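Local coordinates for protein putative 2,3,4,5-tetrahydropyridine-2-carboxylate N- succinyltransferase (Campylobacter jejuni, PDB 2RIJ) that probably catalyses succinyl-CoA-dependent succinylation of tetrahydrodipicolinate, the first step of the succinylase branch of lysine biosynthesis, at residues L309-I314 / G356-H361; S262-V267 / L280-G285; L329-E334 / I372-K377. All blocks are in the same frame, centred on the assembly; numbering follows the deposited sequence. Where two conformers were deposited one is given.

How the interactions relate
Along the chain, interaction 2 closes before interactions 1 and 3 open, and those two interleave. Interaction 2 joins successive coils of the left-handed beta-helix. Its centre lies about 16 Å from that of interaction 1 and about 25 Å from that of interaction 3. Interaction 1 sets strand 360-364 beside the late coil strand 314-315. Interaction 3 pairs the next strand, 371-375, with strand 326-329. Strands 360-364 and 371-375 are neighbours in one sheet, so interactions 1 and 3 touch, with centres about 11 Å apart. N312 O meets N376 ND2 there. The C-terminal part thus extends a coil sheet, close to residues predicted to bind succinyl-CoA.

Interaction 1. Residues L309-I314 / G356-H361; sequences LGDNCI and GLNGLH
N358 reaches over to the backbone of D311; backbone bonds, the C313 sulfur and an I314-H361 ring contact make up the rest. N358 CB lies 3.7 Å from D311 O. Its CG is beside its own backbone N (chi1 -54°), and this brings CG to 3.9 Å from D311 N. OD1 then accepts D311 N at 2.9 Å, in the amide plane and on a lone pair. N358 OD1 also rests 3.5 Å from G310 CA. The D311 carboxylate lies alongside this amide, with the two planes 30° apart. D311 OD1 is taken by K295 N.

The backbone bonds follow in order. G310 N gives to L357 O from above the carbonyl plane. G359 N gives to D311 O, and I314 N to L360 O at 2.7 Å. C313 SG lies 3.2 Å from L357 O and takes a weak bond from L360 N. It also packs on L360 CB.

At the far end I314 and H361 form a parallel beta bridge. I314 CB lies over one face of the imidazole, 4.2 Å from its centroid, as a CH-pi contact. I314 CG2 touches CD2 of the same ring at 3.7 Å. H361 NE2 is bonded to D316, a residue predicted to bind succinyl-CoA.

The segment 309-314 is part of the hexapeptide-repeat coil and is bonded on its other side to the preceding coil, through K295 and L298. Strand 360-364 therefore extends the beta-helix sheet next to strand 314-315, with strand 371-375 as its next neighbour.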
loop_
_atom_site.group_PDB
_atom_site.type_symbol
_atom_site.label_atom_id
_atom_site.label_comp_id
_atom_site.label_asym_id
_atom_site.label_seq_id
_atom_site.Cartn_x
_atom_site.Cartn_y
_atom_site.Cartn_z
ATOM N N LEU A 309 20.447 14.245 13.437
ATOM C CA LEU A 309 19.578 15.155 12.717
ATOM C C LEU A 309 20.229 16.531 12.714
ATOM O O LEU A 309 20.838 16.943 13.699
ATOM C CB LEU A 309 18.224 15.230 13.422
ATOM C CG LEU A 309 17.350 14.000 13.601
ATOM C CD1 LEU A 309 16.092 14.302 14.421
ATOM C CD2 LEU A 309 16.926 13.400 12.216
ATOM N N GLY A 310 20.097 17.269 11.615
ATOM C CA GLY A 310 20.524 18.658 11.575
ATOM C C GLY A 310 19.524 19.556 12.275
ATOM O O GLY A 310 18.757 19.122 13.150
ATOM N N ASP A 311 19.527 20.819 11.920
ATOM C CA ASP A 311 18.641 21.775 12.534
ATOM C C ASP A 311 17.256 21.755 11.936
ATOM O O ASP A 311 17.066 21.440 10.782
ATOM C CB ASP A 311 19.180 23.179 12.369
ATOM C CG ASP A 311 20.538 23.377 13.008
ATOM O OD1 ASP A 311 20.925 22.717 13.986
ATOM O OD2 ASP A 311 21.253 24.234 12.487
ATOM N N ASN A 312 16.284 22.153 12.734
ATOM C CA ASN A 312 14.909 22.256 12.289
ATOM C C ASN A 312 14.276 21.006 11.710
ATOM O O ASN A 312 13.478 21.091 10.743
ATOM C CB ASN A 312 14.814 23.373 11.258
ATOM C CG ASN A 312 15.406 24.685 11.759
ATOM O OD1 ASN A 312 16.347 25.203 11.188
ATOM N ND2 ASN A 312 14.831 25.219 12.803
ATOM N N CYS A 313 14.615 19.850 12.270
ATOM C CA CYS A 313 14.017 18.607 11.849
ATOM C C CYS A 313 12.829 18.254 12.740
ATOM O O CYS A 313 12.786 18.617 13.908
ATOM C CB CYS A 313 15.016 17.462 11.872
ATOM S SG CYS A 313 16.358 17.590 10.669
ATOM N N ILE A 314 11.882 17.524 12.168
ATOM C CA ILE A 314 10.696 17.070 12.886
ATOM C C ILE A 314 10.561 15.580 12.703
ATOM O O ILE A 314 10.684 15.071 11.590
ATOM C CB ILE A 314 9.436 17.719 12.375
ATOM C CG1 ILE A 314 9.503 19.242 12.532
ATOM C CG2 ILE A 314 8.175 17.156 13.109
ATOM C CD1 ILE A 314 8.287 19.887 11.943
ATOM N N GLY A 356 22.245 14.033 9.679
ATOM C CA GLY A 356 22.787 15.371 9.807
ATOM C C GLY A 356 22.119 16.411 8.927
ATOM O O GLY A 356 22.423 17.572 9.045
ATOM N N LEU A 357 21.194 16.032 8.053
ATOM C CA LEU A 357 20.572 17.035 7.152
ATOM C C LEU A 357 19.617 17.970 7.893
ATOM O O LEU A 357 19.009 17.579 8.899
ATOM C CB LEU A 357 19.864 16.361 5.985
ATOM C CG LEU A 357 20.725 15.439 5.110
ATOM C CD1 LEU A 357 19.879 14.722 4.074
ATOM C CD2 LEU A 357 21.874 16.252 4.444
ATOM N N ASN A 358 19.441 19.181 7.358
ATOM C CA ASN A 358 18.553 20.183 7.967
ATOM C C ASN A 358 17.171 20.192 7.362
ATOM O O ASN A 358 17.010 19.945 6.148
ATOM C CB ASN A 358 19.159 21.594 7.751
ATOM C CG ASN A 358 20.566 21.693 8.247
ATOM O OD1 ASN A 358 20.872 21.436 9.428
ATOM N ND2 ASN A 358 21.456 22.058 7.350
ATOM N N GLY A 359 16.173 20.566 8.152
ATOM C CA GLY A 359 14.830 20.779 7.630
ATOM C C GLY A 359 14.022 19.548 7.257
ATOM O O GLY A 359 13.033 19.652 6.539
ATOM N N LEU A 360 14.429 18.380 7.753
ATOM C CA LEU A 360 13.746 17.129 7.460
ATOM C C LEU A 360 12.492 16.964 8.315
ATOM O O LEU A 360 12.441 17.315 9.492
ATOM C CB LEU A 360 14.641 15.906 7.697
ATOM C CG LEU A 360 15.992 15.824 6.956
ATOM C CD1 LEU A 360 16.660 14.475 7.255
ATOM C CD2 LEU A 360 15.785 15.941 5.468
ATOM N N HIS A 361 11.494 16.385 7.696
ATOM C CA HIS A 361 10.257 16.047 8.378
ATOM C C HIS A 361 9.969 14.596 8.114
ATOM O O HIS A 361 9.603 14.209 6.996
ATOM C CB HIS A 361 9.119 16.952 7.939
ATOM C CG HIS A 361 7.845 16.738 8.699
ATOM N ND1 HIS A 361 6.744 17.540 8.522
ATOM C CD2 HIS A 361 7.518 15.859 9.680
ATOM C CE1 HIS A 361 5.775 17.132 9.327
ATOM N NE2 HIS A 361 6.232 16.136 10.066
#

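Interaction 2. Residues S262-V267 / L280-G285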
loop_
_atom_site.group_PDB
_atom_site.type_symbol
_atom_site.label_atom_id
_atom_site.label_comp_id
_atom_site.label_asym_id
_atom_site.label_seq_id
_atom_site.Cartn_x
_atom_site.Cartn_y
_atom_site.Cartn_z
ATOM N N SER A 262 20.289 9.021 25.423
ATOM C CA SER A 262 21.365 8.033 25.694
ATOM C C SER A 262 22.741 8.661 25.735
ATOM O O SER A 262 22.993 9.744 25.208
ATOM C CB SER A 262 21.384 6.931 24.605
ATOM O OG SER A 262 20.178 6.173 24.606
ATOM N N SER A 263 23.672 7.960 26.371
ATOM C CA SER A 263 25.054 8.418 26.444
ATOM C C SER A 263 25.585 8.690 25.054
ATOM O O SER A 263 25.314 7.933 24.118
ATOM C CB SER A 263 25.923 7.368 27.167
ATOM O OG SER A 263 25.760 7.488 28.561
ATOM N N SER A 264 26.327 9.797 24.925
ATOM C CA SER A 264 26.908 10.322 23.709
ATOM C C SER A 264 25.955 11.165 22.866
ATOM O O SER A 264 26.409 11.808 21.962
ATOM C CB SER A 264 27.568 9.254 22.832
ATOM O OG SER A 264 28.683 8.775 23.502
ATOM N N ALA A 265 24.676 11.183 23.204
ATOM C CA ALA A 265 23.681 11.966 22.425
ATOM C C ALA A 265 23.669 13.397 22.928
ATOM O O ALA A 265 23.755 13.641 24.161
ATOM C CB ALA A 265 22.287 11.325 22.503
ATOM N N ILE A 266 23.582 14.330 21.979
ATOM C CA ILE A 266 23.542 15.760 22.223
ATOM C C ILE A 266 22.355 16.348 21.499
ATOM O O ILE A 266 22.117 16.037 20.320
ATOM C CB ILE A 266 24.834 16.500 21.734
ATOM C CG1 ILE A 266 26.088 15.952 22.451
ATOM C CG2 ILE A 266 24.723 17.996 22.006
ATOM C CD1 ILE A 266 27.427 16.441 21.834
ATOM N N VAL A 267 21.600 17.167 22.227
ATOM C CA VAL A 267 20.392 17.823 21.725
ATOM C C VAL A 267 20.624 19.344 21.724
ATOM O O VAL A 267 20.982 19.921 22.731
ATOM C CB VAL A 267 19.166 17.418 22.562
ATOM C CG1 VAL A 267 17.888 18.103 22.085
ATOM C CG2 VAL A 267 19.010 15.869 22.572
ATOM N N LEU A 280 18.715 7.640 20.588
ATOM C CA LEU A 280 19.801 6.682 20.774
ATOM C C LEU A 280 21.143 7.431 20.757
ATOM O O LEU A 280 21.219 8.630 20.360
ATOM C CB LEU A 280 19.677 5.585 19.695
ATOM C CG LEU A 280 18.339 4.828 19.605
ATOM C CD1 LEU A 280 18.528 3.719 18.522
ATOM C CD2 LEU A 280 17.872 4.275 20.932
ATOM N N GLY A 281 22.225 6.792 21.210
ATOM C CA GLY A 281 23.462 7.561 21.406
ATOM C C GLY A 281 24.559 7.434 20.408
ATOM O O GLY A 281 25.254 8.404 20.093
ATOM N N VAL A 282 24.777 6.201 19.979
ATOM C CA VAL A 282 25.908 5.860 19.129
ATOM C C VAL A 282 25.382 5.041 17.944
ATOM O O VAL A 282 24.608 4.073 18.134
ATOM C CB VAL A 282 26.988 5.064 19.913
ATOM C CG1 VAL A 282 28.220 4.818 19.029
ATOM C CG2 VAL A 282 27.390 5.823 21.156
ATOM N N LEU A 283 25.788 5.441 16.744
ATOM C CA LEU A 283 25.441 4.730 15.535
ATOM C C LEU A 283 26.103 3.350 15.531
ATOM O O LEU A 283 27.155 3.161 16.129
ATOM C CB LEU A 283 25.876 5.518 14.306
ATOM C CG LEU A 283 25.056 6.771 14.004
ATOM C CD1 LEU A 283 25.760 7.539 12.891
ATOM C CD2 LEU A 283 23.606 6.329 13.643
ATOM N N SER A 284 25.478 2.396 14.851
ATOM C CA SER A 284 25.975 1.006 14.834
ATOM C C SER A 284 27.304 0.914 14.095
ATOM O O SER A 284 27.690 1.825 13.352
ATOM C CB SER A 284 24.956 0.077 14.186
ATOM O OG SER A 284 24.896 0.317 12.788
ATOM N N GLY A 285 28.028 -0.170 14.349
ATOM C CA GLY A 285 29.320 -0.397 13.701
ATOM C C GLY A 285 30.533 0.017 14.509
ATOM O O GLY A 285 30.422 0.583 15.599
#
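S262 CB sits over one face of the peptide group joining L280 and G281, 3.5 Å from G281 N. A265 CB approaches the same face at its oxygen end, 3.6 Å from L280 O. That oxygen is buried by the contact and has no partner in the model. A second peptide group, between S263 and S264, turns its oxygen to the other segment. S263 O meets G281 CA at 3.3 Å in a CA-H...O contact.

G281 has no side chain, so its backbone lies directly against the turn. The turn is a type II beta turn from S262 to A265, closed by A265 N bonding to S262 O at 3.0 Å. It is a corner of a left-handed parallel beta-helix. Strands 260-261 and 278-279 pair in parallel just before the two segments. After that the coils diverge, as 280-285 enters a long loop before strand 292-293.

No hydrogen bond crosses between the segments. Past G281, V282 CG2 touches S264 CB at 3.8 Å. It gets there because CG2 is beside the backbone N of V282, while CG1 is anti to it (chi1 -175°). S262 OG makes a weak bond to I279 O, and S264 O accepts R156 NE.

Interaction 3. Residues L329-E334 / I372-K377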
loop_
_atom_site.group_PDB
_atom_site.type_symbol
_atom_site.label_atom_id
_atom_site.label_comp_id
_atom_site.label_asym_id
_atom_site.label_seq_id
_atom_site.Cartn_x
_atom_site.Cartn_y
_atom_site.Cartn_z
ATOM N N LEU A 329 11.409 10.114 -0.353
ATOM C CA LEU A 329 11.717 11.535 -0.320
ATOM C C LEU A 329 10.641 12.363 -1.004
ATOM O O LEU A 329 10.234 12.048 -2.118
ATOM C CB LEU A 329 13.047 11.808 -1.028
ATOM C CG LEU A 329 13.449 13.290 -1.082
ATOM C CD1 LEU A 329 13.914 13.651 0.302
ATOM C CD2 LEU A 329 14.532 13.552 -2.124
ATOM N N LYS A 330 10.209 13.442 -0.348
ATOM C CA LYS A 330 9.346 14.442 -0.952
ATOM C C LYS A 330 10.000 15.784 -0.801
ATOM O O LYS A 330 10.886 15.962 0.030
ATOM C CB LYS A 330 7.955 14.392 -0.334
ATOM C CG LYS A 330 7.323 12.998 -0.545
ATOM C CD LYS A 330 5.854 13.022 -0.624
ATOM C CE LYS A 330 5.287 11.596 -0.848
ATOM N NZ LYS A 330 5.645 10.986 -2.184
ATOM N N ASP A 331 9.580 16.750 -1.608
ATOM C CA ASP A 331 10.097 18.129 -1.493
ATOM C C ASP A 331 11.582 18.237 -1.787
ATOM O O ASP A 331 12.274 19.056 -1.182
ATOM C CB ASP A 331 9.802 18.707 -0.083
ATOM C CG ASP A 331 8.327 18.641 0.294
ATOM O OD1 ASP A 331 7.506 19.063 -0.529
ATOM O OD2 ASP A 331 7.975 18.146 1.404
ATOM N N ALA A 332 12.064 17.478 -2.766
ATOM C CA ALA A 332 13.519 17.419 -3.041
ATOM C C ALA A 332 14.144 18.764 -3.364
ATOM O O ALA A 332 15.241 19.075 -2.902
ATOM C CB ALA A 332 13.810 16.425 -4.132
ATOM N N GLU A 333 13.450 19.597 -4.133
ATOM C CA GLU A 333 14.030 20.887 -4.535
ATOM C C GLU A 333 14.236 21.830 -3.362
ATOM O O GLU A 333 15.275 22.489 -3.271
ATOM C CB GLU A 333 13.205 21.560 -5.653
ATOM C CG GLU A 333 13.086 20.708 -6.894
ATOM N N GLU A 334 13.269 21.874 -2.453
ATOM C CA GLU A 334 13.375 22.722 -1.275
ATOM C C GLU A 334 14.406 22.166 -0.290
ATOM O O GLU A 334 15.152 22.937 0.333
ATOM C CB GLU A 334 12.004 22.860 -0.581
ATOM C CG GLU A 334 11.005 23.771 -1.301
ATOM C CD GLU A 334 11.544 25.196 -1.511
ATOM O OE1 GLU A 334 11.825 25.926 -0.519
ATOM O OE2 GLU A 334 11.690 25.589 -2.692
ATOM N N ILE A 372 7.804 8.502 4.981
ATOM C CA ILE A 372 8.225 9.662 4.166
ATOM C C ILE A 372 9.278 10.510 4.864
ATOM O O ILE A 372 9.247 10.696 6.062
ATOM C CB ILE A 372 7.001 10.561 3.778
ATOM C CG1 ILE A 372 6.174 9.876 2.685
ATOM C CG2 ILE A 372 7.439 11.994 3.326
ATOM C CD1 ILE A 372 4.742 10.364 2.618
ATOM N N VAL A 373 10.223 11.029 4.089
ATOM C CA VAL A 373 11.054 12.130 4.525
ATOM C C VAL A 373 10.709 13.331 3.609
ATOM O O VAL A 373 10.765 13.218 2.372
ATOM C CB VAL A 373 12.554 11.827 4.583
ATOM C CG1 VAL A 373 13.148 11.392 3.182
ATOM C CG2 VAL A 373 13.275 13.038 5.188
ATOM N N ALA A 374 10.287 14.436 4.213
ATOM C CA ALA A 374 9.766 15.612 3.492
ATOM C C ALA A 374 10.364 16.903 4.066
ATOM O O ALA A 374 11.204 16.851 4.971
ATOM C CB ALA A 374 8.243 15.637 3.554
ATOM N N LEU A 375 9.909 18.061 3.580
ATOM C CA LEU A 375 10.352 19.331 4.103
ATOM C C LEU A 375 9.565 19.708 5.357
ATOM O O LEU A 375 8.343 19.656 5.386
ATOM C CB LEU A 375 10.194 20.453 3.048
ATOM C CG LEU A 375 10.491 21.890 3.459
ATOM C CD1 LEU A 375 11.994 22.137 3.600
ATOM C CD2 LEU A 375 9.786 22.883 2.482
ATOM N N ASN A 376 10.284 20.122 6.379
ATOM C CA ASN A 376 9.673 20.828 7.481
ATOM C C ASN A 376 9.326 22.227 6.937
ATOM O O ASN A 376 10.211 23.042 6.711
ATOM C CB ASN A 376 10.623 20.908 8.655
ATOM C CG ASN A 376 10.112 21.835 9.758
ATOM O OD1 ASN A 376 8.970 22.332 9.683
ATOM N ND2 ASN A 376 10.957 22.111 10.741
ATOM N N LYS A 377 8.046 22.486 6.723
ATOM C CA LYS A 377 7.629 23.752 6.113
ATOM C C LYS A 377 8.207 24.961 6.855
ATOM O O LYS A 377 8.720 25.890 6.216
ATOM C CB LYS A 377 6.105 23.832 6.010
ATOM C CG LYS A 377 5.426 22.600 5.340
ATOM C CD LYS A 377 5.984 22.221 3.954
ATOM C CE LYS A 377 5.428 20.841 3.439
ATOM N NZ LYS A 377 6.364 19.607 3.535
#
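D331 and K377 form the one salt bridge of this contact, OD2 to NZ at 3.0 Å. The lysine nitrogen comes from above the carboxylate plane, 45° out of it. The K377 chain bends at chi2 and chi4, which folds NZ back over its own strand end. There it also gives a bond to L375 O at 2.7 Å, in the carbonyl plane and on a lone pair.

Two further hydrogen bonds cross. L375 N points almost straight at D331 OD2, at 2.9 Å and on the anti side of the carboxylate. K330 N bonds to V373 O at 2.8 Å, next to the parallel beta bridge of L329 with V373. In the sheet, strand 371-375 lies between strands 326-329 and 360-364.

Apolar contacts fill in around these bonds. D331 CB lies 3.6 Å from L375 CB, with the two side chains at about a right angle. The tip of L375 meets helix 332-338: its CD2 touches E334 CB at 3.8 Å. The packing of K330 on I372 and of L329 on V373 is less certain, because I372 and L329 each have two conformers.

D331 stands at the N-cap position of helix 332-338, but its side chain makes no capping bond. N376 caps the following helix weakly, through K378 N. With a backbone N-H and an ammonium group on one oxygen, the D331 charge is probably well stabilised. D331 OD2 links the residue before helix 332-338 to L375 at the strand end through the N-H, and to K377 just past it through the salt bridge.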